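Local coordinates for epidermin leader peptide processing serine protease EpiP (Staphylococcus aureus subsp. aureus, PDB 3QFH), which is a subtilisin-like serine endopeptidase that probably cleaves the leader peptide from the precursor of the lantibiotic epidermin, at residues I192-N197 against S390-L395; K218-A223 against K262-A267; N228-I233 against I273-A278; I338-G343 against S383-K388. All coordinates share one frame; numbering follows the deposited sequence.

How the contacts relate
From the N terminus, the loop 192-197 opens contact 1, which closes last, when the chain reaches 390-395; the other three contacts are nested inside it. Helix 213-225 then opens contact 2 and strand 230-233 opens contact 3. These two cross, because helix 254-269 closes contact 2 just before strand 273-277 closes contact 3. Contact 4 follows in series, between strand 338-341 and the start of helix 382-400, whose later turns serve contact 1. Contact 3 lies within the parallel sheet, with contact 2 packed against one face and helix 382-400 against the other; Thr386 and Ser390 of that helix touch Asn232 and Val275.

Contact 1 of 4, residues I192-N197 against S390-L395; sequences IGVAPN and SGALAL
Val194 is the first residue of the loop to touch helix 390-395, where it meets Gly391, Ala392 and Leu395. Val194 CG1, set anti to the backbone N (chi1 176°), comes down on the helix backbone, 3.6 Å from Ala392 N and 3.9 Å from Gly391 C. The same CG1 meets the end of Leu395, one turn further on, at 4.1 Å from CD1. CD1 of Leu395 also lies 3.4 Å from the carbonyl O of Val194, so this methyl reaches both the side chain and the backbone of the valine. The other branch, Val194 CG2, turns to the preceding turn of the helix and packs against CA of Lys388.

Next along the loop, Ala195 directs its methyl at the helix. CB sits 3.8 Å from Gly391 O, a carbonyl already bonded to Leu395 N within the helix, and 4.0 Å from Leu395 CD2. The fork of Leu395 is thereby shared, CD1 going to Val194 and CD2 to Ala195. Gly391 has no side chain to hold the loop off, and its CA comes within 5.1 Å of Ala195 CA.

Backbone bonds from Val194 to Gln184 and from Ala195 to Thr185 tie the loop to the end of helix 177-186. Helix 103-108 touches Val194 through Met105 and Ile108, and Val435 of helix 435-439 packs on Val194, Ala392 and Leu395, while Ser390 and Leu393 face strand 273-277.

Contact 2 of 4, residues K218-A223 against K262-A267; sequences KAIVQA and KAINYA
Ile220 lies over the Ala263 methyl, with the two CB atoms 3.9 Å apart, and spreads its branches along the neighbouring helix. CG2 is anti to the backbone N and drops toward the C-terminal turn, where it meets Ala263 O at 3.6 Å and Ala267 CB at 4.0 Å. The longer arm takes the other direction: CD1 of Ile220 reaches CG1 of Ile264 at 4.3 Å, a looser touch. Ala263, with nothing beyond CB, is the small residue against which the larger ones lie; its methyl is also 4.2 Å from Val221 CG2.

Val221 carries the other side of the interface. Its CG1 approaches CE2 of Tyr266 at 3.8 Å, neither squarely over the ring nor in line with its rim, and CG2 lies 4.1 Å from Tyr266 CD2. Valine and tyrosine cross at about a right angle. The ring is brought across to helix 213-225 by a first torsion that sets CG anti to the backbone N (chi1 -179°), and its hydroxyl is hydrogen-bonded to Asn225 OD1, on the last residue of that helix.

The helices run almost parallel, 7° apart with axes 8.6 Å from each other, and both rest on the central sheet, where Ile220 touches Ile233 and Ala267 touches Ile231. Between the two segments the contact is purely apolar, built from methyl groups and ring carbons of one tyrosine. It therefore rests on close fit and burial, while backbone groups such as Ala267 N and Ala263 O pair within their own helix.

Contact 3 of 4, residues N228-I233 against I273-A278; sequences NQVINI and IVVAAA
Ile233 leans across its neighbouring strand one atom at a time. CB lies 3.9 Å from Val275 O and CG1 4.2 Å from the same oxygen; CG1 is placed beside the backbone N (chi1 -48°), and the extended second torsion sends CD1 outward until it meets Val274 CG1 at 3.5 Å. This is the tightest side-chain touch between the strands, and the two side chains cross at a slant.

Beneath them the backbones form a regular parallel ladder in which Val230 to Ile233 pair with Ile273 to Ala276. Ile231 and Ile233 each use both N-H and C=O. Ile231 N binds Ile273 O and Ile233 N binds Val275 O, both at 2.8 Å. In return, Ile231 O receives Val275 N at 2.9 Å. Ile233 O receives Ala277 N at 3.0 Å. The ladder begins with the bond from Ile273 N to Gln229 O, 2.7 Å.

Ile231, Ile233, Val274 and Ala276 point to one face, which helix 213-225 covers. Val230, Asn232, Ile273 and Val275 point to the other, toward helices 382-400 and 406-416. Two adjacent strands in the middle of a parallel sheet, joined by a long connection that includes helix 254-269, make a beta-alpha-beta crossover of the subtilisin fold, and Ala277 ends its strand near the probable Ser-His-Asp catalytic triad.

Contact 4 of 4, residues I338-G343 against S383-K388; sequences IAAPGG and SLATPK
Strand 338-341 passes over the first turns of helix 383-388 at 110°, the axes 6.7 Å apart, and Ala340, Pro341 and Gly342 meet Ala385 and Lys388. The nearest CA atoms are those of Gly342 and Ala385, 4.5 Å apart. Ala340 and Ala385 face each other with their methyls, CB to CB 3.9 Å, and each methyl also lies against the other residue's carbonyl oxygen. Ala340 CB continues onto Lys388 CB at 4.0 Å.

Lys388 leaves the helix extended, running out beside Pro341, until its last torsion bends (chi4 64°), which turns NZ back to two carbonyls. NZ donates to Pro341 O at 3.0 Å, tilted 19° from the carbonyl plane, and to Leu384 O at 2.9 Å, from above the plane of that second carbonyl. The helix is kinked here, since Pro387 lacks an N-H and Lys388 N makes no bond to Leu384 O, so the lysine's own ammonium serves that carbonyl. The lysine chain passes the proline ring at a slant, its CD 3.9 Å from Pro341 CD.

Buried Lys388 NZ is further held by a salt bridge to Asp104 on helix 103-108 and by Gln184 on helix 177-186. Ser383, probably the catalytic nucleophile and hydrogen-bonded to His177, lies at the start of this helix, while the strand forms an edge of the parallel sheet, beside strand 314-319.

Contact 1 of 4, residues I192-N197 against S390-L395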
loop_
_atom_site.group_PDB
_atom_site.type_symbol
_atom_site.label_atom_id
_atom_site.label_comp_id
_atom_site.label_asym_id
_atom_site.label_seq_id
_atom_site.Cartn_x
_atom_site.Cartn_y
_atom_site.Cartn_z
ATOM N N ILE A 192 14.227 -13.356 6.704
ATOM C CA ILE A 192 13.047 -13.485 7.573
ATOM C C ILE A 192 12.223 -12.182 7.598
ATOM O O ILE A 192 12.755 -11.120 7.849
ATOM C CB ILE A 192 13.439 -13.782 9.032
ATOM C CG1 ILE A 192 14.475 -14.918 9.110
ATOM C CG2 ILE A 192 12.195 -14.072 9.841
ATOM C CD1 ILE A 192 14.014 -16.203 8.556
ATOM N N GLY A 193 10.933 -12.280 7.321
ATOM C CA GLY A 193 10.040 -11.117 7.393
ATOM C C GLY A 193 9.526 -10.896 8.806
ATOM O O GLY A 193 9.927 -11.594 9.747
ATOM N N VAL A 194 8.617 -9.943 8.964
ATOM C CA VAL A 194 8.085 -9.626 10.290
ATOM C C VAL A 194 7.165 -10.718 10.781
ATOM O O VAL A 194 7.190 -11.050 11.951
ATOM C CB VAL A 194 7.342 -8.238 10.296
ATOM C CG1 VAL A 194 6.692 -7.945 11.677
ATOM C CG2 VAL A 194 8.313 -7.144 9.919
ATOM N N ALA A 195 6.398 -11.312 9.868
ATOM C CA ALA A 195 5.410 -12.329 10.198
ATOM C C ALA A 195 5.672 -13.591 9.382
ATOM O O ALA A 195 4.924 -13.895 8.455
ATOM C CB ALA A 195 3.968 -11.765 9.903
ATOM N N PRO A 196 6.721 -14.352 9.741
ATOM C CA PRO A 196 7.168 -15.510 8.964
ATOM C C PRO A 196 6.261 -16.734 8.873
ATOM O O PRO A 196 6.537 -17.606 8.050
ATOM C CB PRO A 196 8.496 -15.898 9.633
ATOM C CG PRO A 196 8.453 -15.299 10.981
ATOM C CD PRO A 196 7.581 -14.097 10.908
ATOM N N ASN A 197 5.208 -16.801 9.691
ATOM C CA ASN A 197 4.276 -17.932 9.663
ATOM C C ASN A 197 2.889 -17.571 9.118
ATOM O O ASN A 197 2.028 -18.419 9.014
ATOM C CB ASN A 197 4.147 -18.523 11.068
ATOM C CG ASN A 197 5.498 -18.960 11.654
ATOM O OD1 ASN A 197 6.411 -19.353 10.932
ATOM N ND2 ASN A 197 5.615 -18.881 12.975
ATOM N N SER A 390 2.383 -3.726 8.637
ATOM C CA SER A 390 1.287 -4.653 8.290
ATOM C C SER A 390 1.528 -6.011 8.954
ATOM O O SER A 390 0.614 -6.618 9.540
ATOM C CB SER A 390 1.148 -4.858 6.776
ATOM O OG SER A 390 0.756 -3.669 6.109
ATOM N N GLY A 391 2.741 -6.518 8.820
ATOM C CA GLY A 391 3.098 -7.789 9.453
ATOM C C GLY A 391 2.888 -7.780 10.956
ATOM O O GLY A 391 2.365 -8.743 11.523
ATOM N N ALA A 392 3.292 -6.681 11.602
ATOM C CA ALA A 392 3.144 -6.519 13.041
ATOM C C ALA A 392 1.674 -6.585 13.463
ATOM O O ALA A 392 1.320 -7.265 14.461
ATOM C CB ALA A 392 3.803 -5.181 13.510
ATOM N N LEU A 393 0.800 -5.907 12.709
ATOM C CA LEU A 393 -0.642 -5.953 13.010
ATOM C C LEU A 393 -1.208 -7.355 12.886
ATOM O O LEU A 393 -2.115 -7.742 13.655
ATOM C CB LEU A 393 -1.409 -4.997 12.111
ATOM C CG LEU A 393 -1.263 -3.514 12.451
ATOM C CD1 LEU A 393 -1.675 -2.656 11.278
ATOM C CD2 LEU A 393 -2.099 -3.182 13.695
ATOM N N ALA A 394 -0.711 -8.123 11.918
ATOM C CA ALA A 394 -1.161 -9.502 11.773
ATOM C C ALA A 394 -0.763 -10.289 13.024
ATOM O O ALA A 394 -1.552 -11.095 13.556
ATOM C CB ALA A 394 -0.590 -10.148 10.509
ATOM N N LEU A 395 0.446 -10.055 13.503
ATOM C CA LEU A 395 0.937 -10.731 14.722
ATOM C C LEU A 395 0.127 -10.365 15.957
ATOM O O LEU A 395 -0.182 -11.223 16.789
ATOM C CB LEU A 395 2.400 -10.400 14.972
ATOM C CG LEU A 395 3.436 -10.886 13.950
ATOM C CD1 LEU A 395 4.835 -10.407 14.360
ATOM C CD2 LEU A 395 3.381 -12.406 13.832
#

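Contact 2 of 4, residues K218-A223 against K262-A267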
loop_
_atom_site.group_PDB
_atom_site.type_symbol
_atom_site.label_atom_id
_atom_site.label_comp_id
_atom_site.label_asym_id
_atom_site.label_seq_id
_atom_site.Cartn_x
_atom_site.Cartn_y
_atom_site.Cartn_z
ATOM N N LYS A 218 -10.522 -1.514 -6.434
ATOM C CA LYS A 218 -11.149 -2.822 -6.565
ATOM C C LYS A 218 -10.332 -3.881 -5.809
ATOM O O LYS A 218 -10.893 -4.804 -5.238
ATOM C CB LYS A 218 -11.330 -3.192 -8.022
ATOM C CG LYS A 218 -12.220 -4.395 -8.234
ATOM C CD LYS A 218 -12.420 -4.674 -9.710
ATOM C CE LYS A 218 -13.393 -5.813 -9.937
ATOM N NZ LYS A 218 -13.602 -6.023 -11.385
ATOM N N ALA A 219 -9.011 -3.735 -5.805
ATOM C CA ALA A 219 -8.138 -4.657 -5.079
ATOM C C ALA A 219 -8.390 -4.578 -3.568
ATOM O O ALA A 219 -8.371 -5.603 -2.872
ATOM C CB ALA A 219 -6.634 -4.403 -5.425
ATOM N N ILE A 220 -8.647 -3.371 -3.061
ATOM C CA ILE A 220 -8.936 -3.199 -1.643
ATOM C C ILE A 220 -10.249 -3.901 -1.301
ATOM O O ILE A 220 -10.343 -4.606 -0.304
ATOM C CB ILE A 220 -9.015 -1.725 -1.259
ATOM C CG1 ILE A 220 -7.632 -1.088 -1.427
ATOM C CG2 ILE A 220 -9.509 -1.563 0.196
ATOM C CD1 ILE A 220 -7.620 0.361 -1.169
ATOM N N VAL A 221 -11.257 -3.705 -2.132
ATOM C CA VAL A 221 -12.544 -4.379 -1.944
ATOM C C VAL A 221 -12.389 -5.908 -2.033
ATOM O O VAL A 221 -12.979 -6.663 -1.237
ATOM C CB VAL A 221 -13.585 -3.877 -2.984
ATOM C CG1 VAL A 221 -14.821 -4.745 -2.978
ATOM C CG2 VAL A 221 -13.962 -2.400 -2.702
ATOM N N GLN A 222 -11.608 -6.370 -2.995
ATOM C CA GLN A 222 -11.412 -7.804 -3.161
ATOM C C GLN A 222 -10.725 -8.418 -1.928
ATOM O O GLN A 222 -11.144 -9.476 -1.429
ATOM C CB GLN A 222 -10.573 -8.092 -4.409
ATOM C CG GLN A 222 -10.445 -9.561 -4.694
ATOM C CD GLN A 222 -11.780 -10.186 -5.016
ATOM O OE1 GLN A 222 -12.465 -9.748 -5.938
ATOM N NE2 GLN A 222 -12.161 -11.202 -4.254
ATOM N N ALA A 223 -9.684 -7.742 -1.453
ATOM C CA ALA A 223 -8.907 -8.181 -0.286
ATOM C C ALA A 223 -9.802 -8.277 0.948
ATOM O O ALA A 223 -9.727 -9.255 1.704
ATOM C CB ALA A 223 -7.742 -7.230 -0.020
ATOM N N LYS A 262 -13.831 5.325 -0.451
ATOM C CA LYS A 262 -14.946 4.386 -0.224
ATOM C C LYS A 262 -14.447 2.945 -0.108
ATOM O O LYS A 262 -14.974 2.178 0.675
ATOM C CB LYS A 262 -16.040 4.520 -1.294
ATOM C CG LYS A 262 -16.831 5.815 -1.171
ATOM C CD LYS A 262 -17.718 6.109 -2.395
ATOM C CE LYS A 262 -18.854 5.108 -2.574
ATOM N NZ LYS A 262 -19.738 5.454 -3.752
ATOM N N ALA A 263 -13.417 2.591 -0.864
ATOM C CA ALA A 263 -12.838 1.245 -0.775
ATOM C C ALA A 263 -12.287 1.019 0.649
ATOM O O ALA A 263 -12.552 -0.001 1.278
ATOM C CB ALA A 263 -11.723 1.075 -1.809
ATOM N N ILE A 264 -11.508 1.988 1.129
ATOM C CA ILE A 264 -10.929 1.975 2.485
ATOM C C ILE A 264 -12.020 1.823 3.587
ATOM O O ILE A 264 -11.885 1.022 4.510
ATOM C CB ILE A 264 -10.066 3.256 2.700
ATOM C CG1 ILE A 264 -8.826 3.177 1.805
ATOM C CG2 ILE A 264 -9.637 3.421 4.169
ATOM C CD1 ILE A 264 -8.029 4.452 1.711
ATOM N N ASN A 265 -13.107 2.562 3.457
ATOM C CA ASN A 265 -14.195 2.494 4.441
ATOM C C ASN A 265 -14.950 1.181 4.314
ATOM O O ASN A 265 -15.463 0.652 5.302
ATOM C CB ASN A 265 -15.110 3.708 4.315
ATOM C CG ASN A 265 -14.401 5.019 4.687
ATOM O OD1 ASN A 265 -13.337 5.011 5.308
ATOM N ND2 ASN A 265 -15.005 6.139 4.334
ATOM N N TYR A 266 -15.009 0.654 3.098
ATOM C CA TYR A 266 -15.614 -0.643 2.855
ATOM C C TYR A 266 -14.775 -1.702 3.598
ATOM O O TYR A 266 -15.324 -2.552 4.308
ATOM C CB TYR A 266 -15.680 -0.939 1.359
ATOM C CG TYR A 266 -16.314 -2.273 0.997
ATOM C CD1 TYR A 266 -17.667 -2.372 0.713
ATOM C CD2 TYR A 266 -15.552 -3.429 0.944
ATOM C CE1 TYR A 266 -18.242 -3.595 0.377
ATOM C CE2 TYR A 266 -16.104 -4.637 0.611
ATOM C CZ TYR A 266 -17.447 -4.721 0.330
ATOM O OH TYR A 266 -17.978 -5.938 0.005
ATOM N N ALA A 267 -13.452 -1.628 3.449
ATOM C CA ALA A 267 -12.556 -2.564 4.136
ATOM C C ALA A 267 -12.783 -2.484 5.625
ATOM O O ALA A 267 -12.851 -3.511 6.279
ATOM C CB ALA A 267 -11.081 -2.304 3.800
#

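Contact 3 of 4, residues N228-I233 against I273-A278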
loop_
_atom_site.group_PDB
_atom_site.type_symbol
_atom_site.label_atom_id
_atom_site.label_comp_id
_atom_site.label_asym_id
_atom_site.label_seq_id
_atom_site.Cartn_x
_atom_site.Cartn_y
_atom_site.Cartn_z
ATOM N N ASN A 228 -8.979 -10.903 4.290
ATOM C CA ASN A 228 -7.650 -10.445 4.700
ATOM C C ASN A 228 -7.849 -9.307 5.663
ATOM O O ASN A 228 -8.283 -8.232 5.266
ATOM C CB ASN A 228 -6.867 -9.920 3.506
ATOM C CG ASN A 228 -6.597 -10.973 2.490
ATOM O OD1 ASN A 228 -5.748 -11.837 2.688
ATOM N ND2 ASN A 228 -7.290 -10.893 1.362
ATOM N N GLN A 229 -7.521 -9.506 6.924
ATOM C CA GLN A 229 -7.743 -8.454 7.904
ATOM C C GLN A 229 -6.710 -7.346 7.898
ATOM O O GLN A 229 -6.938 -6.314 8.508
ATOM C CB GLN A 229 -7.919 -9.029 9.317
ATOM C CG GLN A 229 -9.303 -9.627 9.546
ATOM C CD GLN A 229 -9.612 -9.780 11.016
ATOM O OE1 GLN A 229 -8.994 -10.577 11.706
ATOM N NE2 GLN A 229 -10.564 -8.996 11.504
ATOM N N VAL A 230 -5.575 -7.558 7.245
ATOM C CA VAL A 230 -4.567 -6.498 7.092
ATOM C C VAL A 230 -4.318 -6.320 5.594
ATOM O O VAL A 230 -4.039 -7.276 4.896
ATOM C CB VAL A 230 -3.245 -6.815 7.831
ATOM C CG1 VAL A 230 -2.203 -5.686 7.609
ATOM C CG2 VAL A 230 -3.503 -7.045 9.323
ATOM N N ILE A 231 -4.412 -5.087 5.113
ATOM C CA ILE A 231 -4.260 -4.768 3.707
ATOM C C ILE A 231 -3.147 -3.744 3.577
ATOM O O ILE A 231 -3.275 -2.623 4.088
ATOM C CB ILE A 231 -5.574 -4.184 3.113
ATOM C CG1 ILE A 231 -6.737 -5.160 3.298
ATOM C CG2 ILE A 231 -5.365 -3.856 1.626
ATOM C CD1 ILE A 231 -8.137 -4.619 2.845
ATOM N N ASN A 232 -2.072 -4.131 2.890
ATOM C CA ASN A 232 -0.877 -3.287 2.721
ATOM C C ASN A 232 -0.878 -2.585 1.375
ATOM O O ASN A 232 -0.912 -3.238 0.334
ATOM C CB ASN A 232 0.378 -4.169 2.861
ATOM C CG ASN A 232 1.661 -3.385 2.875
ATOM O OD1 ASN A 232 2.170 -3.032 3.945
ATOM N ND2 ASN A 232 2.178 -3.064 1.694
ATOM N N ILE A 233 -0.849 -1.259 1.399
ATOM C CA ILE A 233 -0.817 -0.454 0.169
ATOM C C ILE A 233 0.460 0.374 0.173
ATOM O O ILE A 233 0.610 1.340 0.930
ATOM C CB ILE A 233 -2.044 0.461 0.036
ATOM C CG1 ILE A 233 -3.327 -0.316 0.310
ATOM C CG2 ILE A 233 -2.119 1.056 -1.357
ATOM C CD1 ILE A 233 -4.572 0.556 0.281
ATOM N N ILE A 273 -8.004 -3.791 8.285
ATOM C CA ILE A 273 -7.226 -2.590 8.543
ATOM C C ILE A 273 -6.435 -2.307 7.271
ATOM O O ILE A 273 -5.842 -3.233 6.689
ATOM C CB ILE A 273 -6.169 -2.837 9.683
ATOM C CG1 ILE A 273 -6.817 -3.440 10.929
ATOM C CG2 ILE A 273 -5.413 -1.554 10.013
ATOM C CD1 ILE A 273 -5.803 -3.880 11.990
ATOM N N VAL A 274 -6.391 -1.037 6.866
ATOM C CA VAL A 274 -5.632 -0.601 5.707
ATOM C C VAL A 274 -4.389 0.163 6.183
ATOM O O VAL A 274 -4.490 1.149 6.939
ATOM C CB VAL A 274 -6.488 0.304 4.786
ATOM C CG1 VAL A 274 -5.624 0.905 3.641
ATOM C CG2 VAL A 274 -7.680 -0.463 4.208
ATOM N N VAL A 275 -3.222 -0.312 5.758
ATOM C CA VAL A 275 -1.936 0.293 6.086
ATOM C C VAL A 275 -1.344 0.871 4.797
ATOM O O VAL A 275 -1.149 0.156 3.812
ATOM C CB VAL A 275 -0.973 -0.751 6.660
ATOM C CG1 VAL A 275 0.359 -0.084 7.115
ATOM C CG2 VAL A 275 -1.660 -1.508 7.809
ATOM N N ALA A 276 -1.016 2.146 4.825
ATOM C CA ALA A 276 -0.566 2.829 3.656
ATOM C C ALA A 276 0.795 3.476 3.870
ATOM O O ALA A 276 1.094 3.989 4.942
ATOM C CB ALA A 276 -1.594 3.909 3.290
ATOM N N ALA A 277 1.591 3.474 2.821
ATOM C CA ALA A 277 2.903 4.096 2.855
ATOM C C ALA A 277 2.791 5.596 2.701
ATOM O O ALA A 277 2.029 6.087 1.874
ATOM C CB ALA A 277 3.780 3.557 1.725
ATOM N N ALA A 278 3.572 6.316 3.491
ATOM C CA ALA A 278 3.684 7.738 3.319
ATOM C C ALA A 278 4.429 7.900 1.990
ATOM O O ALA A 278 5.038 6.948 1.499
ATOM C CB ALA A 278 4.471 8.354 4.448
#

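Contact 4 of 4, residues I338-G343 against S383-K388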
loop_
_atom_site.group_PDB
_atom_site.type_symbol
_atom_site.label_atom_id
_atom_site.label_comp_id
_atom_site.label_asym_id
_atom_site.label_seq_id
_atom_site.Cartn_x
_atom_site.Cartn_y
_atom_site.Cartn_z
ATOM N N ILE A 338 2.875 6.201 12.528
ATOM C CA ILE A 338 3.930 5.341 12.986
ATOM C C ILE A 338 5.069 5.335 11.959
ATOM O O ILE A 338 4.895 5.721 10.819
ATOM C CB ILE A 338 3.362 3.902 13.148
ATOM C CG1 ILE A 338 4.336 2.971 13.863
ATOM C CG2 ILE A 338 2.976 3.338 11.798
ATOM C CD1 ILE A 338 3.683 1.674 14.358
ATOM N N ALA A 339 6.235 4.877 12.375
ATOM C CA ALA A 339 7.362 4.762 11.481
ATOM C C ALA A 339 8.016 3.382 11.613
ATOM O O ALA A 339 8.009 2.775 12.677
ATOM C CB ALA A 339 8.369 5.858 11.785
ATOM N N ALA A 340 8.562 2.874 10.517
ATOM C CA ALA A 340 9.308 1.615 10.544
ATOM C C ALA A 340 10.535 1.842 9.641
ATOM O O ALA A 340 10.526 2.765 8.822
ATOM C CB ALA A 340 8.453 0.460 10.050
ATOM N N PRO A 341 11.597 1.033 9.804
ATOM C CA PRO A 341 12.820 1.188 8.975
ATOM C C PRO A 341 12.590 0.998 7.477
ATOM O O PRO A 341 12.059 -0.043 7.027
ATOM C CB PRO A 341 13.729 0.079 9.499
ATOM C CG PRO A 341 13.253 -0.163 10.909
ATOM C CD PRO A 341 11.771 -0.008 10.832
ATOM N N GLY A 342 12.944 2.022 6.709
ATOM C CA GLY A 342 12.811 1.963 5.276
ATOM C C GLY A 342 14.095 2.336 4.551
ATOM O O GLY A 342 14.149 2.252 3.345
ATOM N N GLY A 343 15.103 2.790 5.292
ATOM C CA GLY A 343 16.393 3.085 4.733
ATOM C C GLY A 343 16.730 4.535 4.516
ATOM O O GLY A 343 16.038 5.424 4.964
ATOM N N SER A 383 7.856 2.097 1.053
ATOM C CA SER A 383 7.216 0.844 0.635
ATOM C C SER A 383 7.862 -0.346 1.360
ATOM O O SER A 383 7.303 -1.418 1.381
ATOM C CB SER A 383 7.289 0.658 -0.894
ATOM O OG SER A 383 8.616 0.369 -1.337
ATOM N N LEU A 384 9.059 -0.157 1.933
ATOM C CA LEU A 384 9.721 -1.238 2.687
ATOM C C LEU A 384 9.460 -1.125 4.207
ATOM O O LEU A 384 9.626 -2.099 4.954
ATOM C CB LEU A 384 11.217 -1.285 2.366
ATOM C CG LEU A 384 11.471 -1.434 0.856
ATOM C CD1 LEU A 384 12.926 -1.585 0.542
ATOM C CD2 LEU A 384 10.692 -2.623 0.274
ATOM N N ALA A 385 9.047 0.050 4.659
ATOM C CA ALA A 385 8.702 0.255 6.064
ATOM C C ALA A 385 7.253 -0.218 6.366
ATOM O O ALA A 385 6.974 -0.832 7.390
ATOM C CB ALA A 385 8.862 1.733 6.405
ATOM N N THR A 386 6.356 0.044 5.429
ATOM C CA THR A 386 4.947 -0.243 5.573
ATOM C C THR A 386 4.627 -1.722 5.788
ATOM O O THR A 386 3.816 -2.051 6.652
ATOM C CB THR A 386 4.170 0.342 4.343
ATOM O OG1 THR A 386 4.444 1.739 4.250
ATOM C CG2 THR A 386 2.699 0.157 4.474
ATOM N N PRO A 387 5.264 -2.628 5.014
ATOM C CA PRO A 387 4.978 -4.053 5.242
ATOM C C PRO A 387 5.372 -4.547 6.614
ATOM O O PRO A 387 4.783 -5.543 7.091
ATOM C CB PRO A 387 5.797 -4.771 4.150
ATOM C CG PRO A 387 6.752 -3.732 3.640
ATOM C CD PRO A 387 6.037 -2.433 3.782
ATOM N N LYS A 388 6.341 -3.873 7.247
ATOM C CA LYS A 388 6.762 -4.219 8.612
ATOM C C LYS A 388 5.626 -3.973 9.613
ATOM O O LYS A 388 5.376 -4.790 10.528
ATOM C CB LYS A 388 8.022 -3.429 9.008
ATOM C CG LYS A 388 9.280 -3.793 8.216
ATOM C CD LYS A 388 10.500 -3.059 8.783
ATOM C CE LYS A 388 11.787 -3.446 8.061
ATOM N NZ LYS A 388 11.741 -3.035 6.646
#